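Local coordinates for spore germination protein GerM (Bacillus subtilis subsp. subtilis str. 168, PDB 6GZB) that is of unknown function but affects both sporulation and germination, and is built from tandem GerMN domains, at residues 63-68 with 184-189; 202-207 with 215-220. One frame throughout, in Å; residues are numbered along the deposited sequence.

Contact 1 (63-68 with 184-189); sequences GYVVAQ and GINLET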
loop_
_atom_site.group_PDB
_atom_site.type_symbol
_atom_site.label_atom_id
_atom_site.label_comp_id
_atom_site.label_asym_id
_atom_site.label_seq_id
_atom_site.Cartn_x
_atom_site.Cartn_y
_atom_site.Cartn_z
ATOM N N GLY A 63 -9.862 -0.078 -10.607
ATOM C CA GLY A 63 -8.764 -0.963 -10.997
ATOM C C GLY A 63 -7.558 -0.964 -10.062
ATOM O O GLY A 63 -6.600 -1.702 -10.289
ATOM N N TYR A 64 -7.606 -0.176 -8.993
ATOM C CA TYR A 64 -6.465 -0.091 -8.071
ATOM C C TYR A 64 -6.430 -1.284 -7.128
ATOM O O TYR A 64 -7.459 -1.706 -6.597
ATOM C CB TYR A 64 -6.500 1.198 -7.256
ATOM C CG TYR A 64 -6.241 2.436 -8.065
ATOM C CD1 TYR A 64 -4.941 2.867 -8.331
ATOM C CD2 TYR A 64 -7.297 3.195 -8.552
ATOM C CE1 TYR A 64 -4.709 4.022 -9.064
ATOM C CE2 TYR A 64 -7.075 4.318 -9.323
ATOM C CZ TYR A 64 -5.783 4.739 -9.567
ATOM O OH TYR A 64 -5.585 5.868 -10.336
ATOM N N VAL A 65 -5.229 -1.808 -6.904
ATOM C CA VAL A 65 -4.996 -2.746 -5.819
ATOM C C VAL A 65 -4.870 -1.957 -4.525
ATOM O O VAL A 65 -4.052 -1.046 -4.426
ATOM C CB VAL A 65 -3.721 -3.580 -6.063
ATOM C CG1 VAL A 65 -3.501 -4.578 -4.938
ATOM C CG2 VAL A 65 -3.821 -4.285 -7.402
ATOM N N VAL A 66 -5.707 -2.292 -3.551
ATOM C CA VAL A 66 -5.880 -1.466 -2.359
ATOM C C VAL A 66 -6.102 -2.358 -1.148
ATOM O O VAL A 66 -6.847 -3.335 -1.220
ATOM C CB VAL A 66 -7.134 -0.567 -2.453
ATOM C CG1 VAL A 66 -7.132 0.427 -1.306
ATOM C CG2 VAL A 66 -7.212 0.149 -3.793
ATOM N N ALA A 67 -5.504 -1.987 -0.025
ATOM C CA ALA A 67 -5.737 -2.689 1.234
ATOM C C ALA A 67 -7.167 -2.422 1.705
ATOM O O ALA A 67 -7.616 -1.282 1.715
ATOM C CB ALA A 67 -4.742 -2.222 2.294
ATOM N N GLN A 68 -7.880 -3.491 2.054
ATOM C CA GLN A 68 -9.059 -3.395 2.893
ATOM C C GLN A 68 -8.891 -4.280 4.112
ATOM O O GLN A 68 -8.680 -5.485 3.986
ATOM C CB GLN A 68 -10.309 -3.802 2.121
ATOM C CG GLN A 68 -10.700 -2.815 1.037
ATOM C CD GLN A 68 -11.347 -1.572 1.608
ATOM O OE1 GLN A 68 -12.529 -1.586 1.963
ATOM N NE2 GLN A 68 -10.568 -0.496 1.729
ATOM N N GLY A 184 6.777 -2.561 -6.157
ATOM C CA GLY A 184 5.812 -1.503 -6.448
ATOM C C GLY A 184 4.384 -2.006 -6.467
ATOM O O GLY A 184 4.113 -3.195 -6.249
ATOM N N ILE A 185 3.465 -1.087 -6.735
ATOM C CA ILE A 185 2.042 -1.390 -6.738
ATOM C C ILE A 185 1.321 -0.294 -7.512
ATOM O O ILE A 185 1.716 0.868 -7.442
ATOM C CB ILE A 185 1.497 -1.502 -5.293
ATOM C CG1 ILE A 185 0.036 -1.941 -5.295
ATOM C CG2 ILE A 185 1.652 -0.193 -4.541
ATOM C CD1 ILE A 185 -0.414 -2.518 -3.966
ATOM N N ASN A 186 0.330 -0.675 -8.319
ATOM C CA ASN A 186 -0.395 0.289 -9.143
ATOM C C ASN A 186 0.559 1.219 -9.888
ATOM O O ASN A 186 0.471 2.450 -9.766
ATOM C CB ASN A 186 -1.334 1.134 -8.274
ATOM C CG ASN A 186 -2.367 0.307 -7.552
ATOM O OD1 ASN A 186 -2.625 0.507 -6.359
ATOM N ND2 ASN A 186 -2.971 -0.623 -8.263
ATOM N N LEU A 187 1.491 0.642 -10.634
ATOM C CA LEU A 187 2.558 1.429 -11.267
ATOM C C LEU A 187 1.993 2.507 -12.179
ATOM O O LEU A 187 1.192 2.210 -13.055
ATOM C CB LEU A 187 3.477 0.514 -12.094
ATOM C CG LEU A 187 4.092 -0.681 -11.356
ATOM C CD1 LEU A 187 4.923 -1.519 -12.321
ATOM C CD2 LEU A 187 4.937 -0.250 -10.164
ATOM N N GLU A 188 2.461 3.743 -12.026
ATOM C CA GLU A 188 2.122 4.797 -12.970
ATOM C C GLU A 188 2.854 4.564 -14.277
ATOM O O GLU A 188 4.080 4.598 -14.313
ATOM C CB GLU A 188 2.495 6.177 -12.420
ATOM C CG GLU A 188 1.398 6.818 -11.594
ATOM C CD GLU A 188 1.740 8.230 -11.165
ATOM O OE1 GLU A 188 0.890 8.871 -10.509
ATOM O OE2 GLU A 188 2.884 8.666 -11.426
ATOM N N THR A 189 2.097 4.315 -15.343
ATOM C CA THR A 189 2.677 4.003 -16.647
ATOM C C THR A 189 2.221 4.963 -17.743
ATOM O O THR A 189 2.503 4.737 -18.916
ATOM C CB THR A 189 2.287 2.587 -17.100
ATOM O OG1 THR A 189 0.858 2.450 -17.054
ATOM C CG2 THR A 189 2.936 1.535 -16.207
#

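Contact 2 (202-207 with 215-220); sequences TVYYLA and YVPVTK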
loop_
_atom_site.group_PDB
_atom_site.type_symbol
_atom_site.label_atom_id
_atom_site.label_comp_id
_atom_site.label_asym_id
_atom_site.label_seq_id
_atom_site.Cartn_x
_atom_site.Cartn_y
_atom_site.Cartn_z
ATOM N N THR A 202 6.669 4.691 -3.623
ATOM C CA THR A 202 5.257 4.511 -3.357
ATOM C C THR A 202 4.708 5.677 -2.566
ATOM O O THR A 202 5.310 6.122 -1.580
ATOM C CB THR A 202 5.006 3.198 -2.617
ATOM O OG1 THR A 202 5.298 2.119 -3.510
ATOM C CG2 THR A 202 3.556 3.092 -2.154
ATOM N N VAL A 203 3.599 6.213 -3.063
ATOM C CA VAL A 203 2.943 7.377 -2.475
ATOM C C VAL A 203 1.450 7.067 -2.358
ATOM O O VAL A 203 0.852 6.491 -3.272
ATOM C CB VAL A 203 3.145 8.605 -3.385
ATOM C CG1 VAL A 203 2.332 9.794 -2.917
ATOM C CG2 VAL A 203 4.624 8.957 -3.468
ATOM N N TYR A 204 0.859 7.412 -1.220
ATOM C CA TYR A 204 -0.551 7.133 -0.972
ATOM C C TYR A 204 -1.426 8.327 -1.321
ATOM O O TYR A 204 -1.181 9.448 -0.875
ATOM C CB TYR A 204 -0.783 6.744 0.485
ATOM C CG TYR A 204 -0.406 5.319 0.806
ATOM C CD1 TYR A 204 0.904 4.972 1.107
ATOM C CD2 TYR A 204 -1.364 4.334 0.847
ATOM C CE1 TYR A 204 1.235 3.668 1.444
ATOM C CE2 TYR A 204 -1.047 3.033 1.176
ATOM C CZ TYR A 204 0.259 2.698 1.447
ATOM O OH TYR A 204 0.563 1.390 1.773
ATOM N N TYR A 205 -2.440 8.074 -2.138
ATOM C CA TYR A 205 -3.429 9.082 -2.440
ATOM C C TYR A 205 -4.774 8.658 -1.899
ATOM O O TYR A 205 -4.945 7.533 -1.436
ATOM C CB TYR A 205 -3.511 9.319 -3.948
ATOM C CG TYR A 205 -2.237 9.859 -4.533
ATOM C CD1 TYR A 205 -1.865 11.179 -4.324
ATOM C CD2 TYR A 205 -1.398 9.053 -5.283
ATOM C CE1 TYR A 205 -0.698 11.684 -4.876
ATOM C CE2 TYR A 205 -0.213 9.535 -5.806
ATOM C CZ TYR A 205 0.118 10.856 -5.624
ATOM O OH TYR A 205 1.296 11.324 -6.144
ATOM N N LEU A 206 -5.730 9.575 -1.968
ATOM C CA LEU A 206 -7.032 9.381 -1.346
ATOM C C LEU A 206 -8.062 9.008 -2.402
ATOM O O LEU A 206 -7.987 9.456 -3.549
ATOM C CB LEU A 206 -7.418 10.674 -0.629
ATOM C CG LEU A 206 -8.693 10.724 0.201
ATOM C CD1 LEU A 206 -8.574 9.871 1.453
ATOM C CD2 LEU A 206 -9.013 12.162 0.567
ATOM N N ALA A 207 -8.871 8.011 -2.090
ATOM C CA ALA A 207 -10.024 7.671 -2.913
ATOM C C ALA A 207 -11.242 7.591 -2.000
ATOM O O ALA A 207 -11.113 7.624 -0.777
ATOM C CB ALA A 207 -9.814 6.345 -3.610
ATOM N N TYR A 215 -7.083 4.761 1.372
ATOM C CA TYR A 215 -5.797 5.234 0.917
ATOM C C TYR A 215 -5.206 4.250 -0.070
ATOM O O TYR A 215 -5.131 3.059 0.205
ATOM C CB TYR A 215 -4.873 5.458 2.112
ATOM C CG TYR A 215 -5.392 6.565 3.010
ATOM C CD1 TYR A 215 -5.128 7.897 2.715
ATOM C CD2 TYR A 215 -6.290 6.288 4.031
ATOM C CE1 TYR A 215 -5.659 8.915 3.476
ATOM C CE2 TYR A 215 -6.836 7.304 4.793
ATOM C CZ TYR A 215 -6.530 8.615 4.495
ATOM O OH TYR A 215 -7.042 9.629 5.261
ATOM N N VAL A 216 -4.857 4.762 -1.247
ATOM C CA VAL A 216 -4.414 3.949 -2.360
ATOM C C VAL A 216 -2.940 4.217 -2.659
ATOM O O VAL A 216 -2.538 5.366 -2.890
ATOM C CB VAL A 216 -5.214 4.286 -3.627
ATOM C CG1 VAL A 216 -4.728 3.448 -4.802
ATOM C CG2 VAL A 216 -6.699 4.081 -3.378
ATOM N N PRO A 217 -2.122 3.167 -2.612
ATOM C CA PRO A 217 -0.690 3.319 -2.849
ATOM C C PRO A 217 -0.401 3.276 -4.344
ATOM O O PRO A 217 -0.971 2.451 -5.054
ATOM C CB PRO A 217 -0.101 2.094 -2.152
ATOM C CG PRO A 217 -1.156 1.057 -2.262
ATOM C CD PRO A 217 -2.482 1.777 -2.276
ATOM N N VAL A 218 0.426 4.198 -4.818
ATOM C CA VAL A 218 0.781 4.277 -6.228
ATOM C C VAL A 218 2.295 4.450 -6.331
ATOM O O VAL A 218 2.879 5.326 -5.690
ATOM C CB VAL A 218 0.086 5.480 -6.900
ATOM C CG1 VAL A 218 0.610 5.691 -8.299
ATOM C CG2 VAL A 218 -1.423 5.277 -6.923
ATOM N N THR A 219 2.936 3.604 -7.128
ATOM C CA THR A 219 4.377 3.730 -7.361
ATOM C C THR A 219 4.658 4.760 -8.456
ATOM O O THR A 219 4.279 4.579 -9.607
ATOM C CB THR A 219 4.994 2.390 -7.769
ATOM O OG1 THR A 219 4.717 1.410 -6.762
ATOM C CG2 THR A 219 6.496 2.530 -7.932
ATOM N N LYS A 220 5.294 5.858 -8.073
ATOM C CA LYS A 220 5.646 6.915 -9.002
ATOM C C LYS A 220 7.122 6.816 -9.380
ATOM O O LYS A 220 7.888 6.093 -8.738
ATOM C CB LYS A 220 5.378 8.269 -8.351
ATOM C CG LYS A 220 3.960 8.392 -7.817
ATOM C CD LYS A 220 3.595 9.838 -7.565
ATOM C CE LYS A 220 3.165 10.512 -8.850
ATOM N NZ LYS A 220 2.330 11.712 -8.583
#

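Contact 1 (63-68 with 184-189)
The Tyr64 ring and the side-chain amide of Asn186 meet at nearly a right angle, their planes 81° apart. The amide group comes to the edge of the ring, not over a face: Tyr64 CD1 lies 3.7 Å from Asn186 CG, with Asn186 CB following at 4.0 Å from the same CD1. Elsewhere the Tyr64 side chain touches Val216 and Leu247, and its hydroxyl is hydrogen-bonded to the backbone O of Ser245. The Asn186 amide also lies beside the backbone of Val65, whose N is 3.6 Å from Asn186 CG. The side chain of the same Val65 makes the apolar part, with Ile185, the residue before Asn186. Ile185 extends CG1 anti to its N (chi1 -175°), which carries CD1 to within 3.8 Å of Val65 CG1. Helix 136-147 flanks this pair, with Gln141 touching both Val65 and Ile185 and its OE1 hydrogen-bonded to Asn186 N. What results is a join between a strand and a loop distant in sequence, with no backbone pairing: the start of strand 65-73, in the first GerMN-family region, meets the connection to strand 198-208, and since Tyr64 meets Val216 and Ser245 of the second, it is consistent with a seam between the two.

Contact 2 (202-207 with 215-220)
Val203 and Val218 form an antiparallel hydrogen-bonded pair in which each backbone N-H finds the other's carbonyl: Val203 N to Val218 O at 2.9 Å, and Val218 N to Val203 O at 2.8 Å. Tyr205 and Val216 repeat the exchange, and the bond from Val216 N to Tyr205 O is almost straight, 175° at the hydrogen. Each of these four carbonyls also receives a CA-H group, as with Tyr204 CA at 3.3 Å from Val216 O. Pro217, with no N-H to give, occupies a non-hydrogen-bonded site opposite Tyr204, so its ring costs this pairing nothing. The two strands make a twisted beta hairpin, their directions 143° apart, in the second GerMN-family region. On one side of it Pro217 CB sits over a face of the Tyr204 ring in a CH-pi contact, 3.8 Å from the centroid, while the Tyr204 hydroxyl is hydrogen-bonded to Glu301. Leu206 and Tyr215 run side by side on this Tyr204 side, Leu206 CD1 3.7 Å from Tyr215 CE1, and the Tyr215 hydroxyl is bonded to Asn293. Here too Thr202 OG1 and Thr219 OG1 share a weak hydrogen bond of 3.4 Å, Thr219 OG1 having its stronger partner in Ile185 N. On the other side, Lys220 bends at chi3 (82°) to bring NZ to Tyr205 OH, which accepts a hydrogen bond of 2.7 Å. The same ammonium forms a salt bridge with Glu236, whose backbone O is weakly bonded to the Tyr205 hydroxyl. A phenylalanine in place of Tyr205 would probably leave Lys220 NZ without this acceptor and the Glu236 carbonyl without its weak hydroxyl partner.

How the contacts relate
Contacts 1 and 2, their centres about 8 Å apart, show how a hairpin strand can serve two neighbours. Strand 213-223 pairs with 202-207 in contact 2, and Thr219 offers further atoms to the 184-189 loop of contact 1. Ile185 N lies 2.8 Å from Thr219 OG1 and Glu188 N lies 3.1 Å from Thr219 O, both probable hydrogen bonds that fasten the loop to the hairpin by side chain and backbone together. Segment 63-68 thus packs on a loop that is itself bonded to the hairpin, and it also reaches strand 213-223.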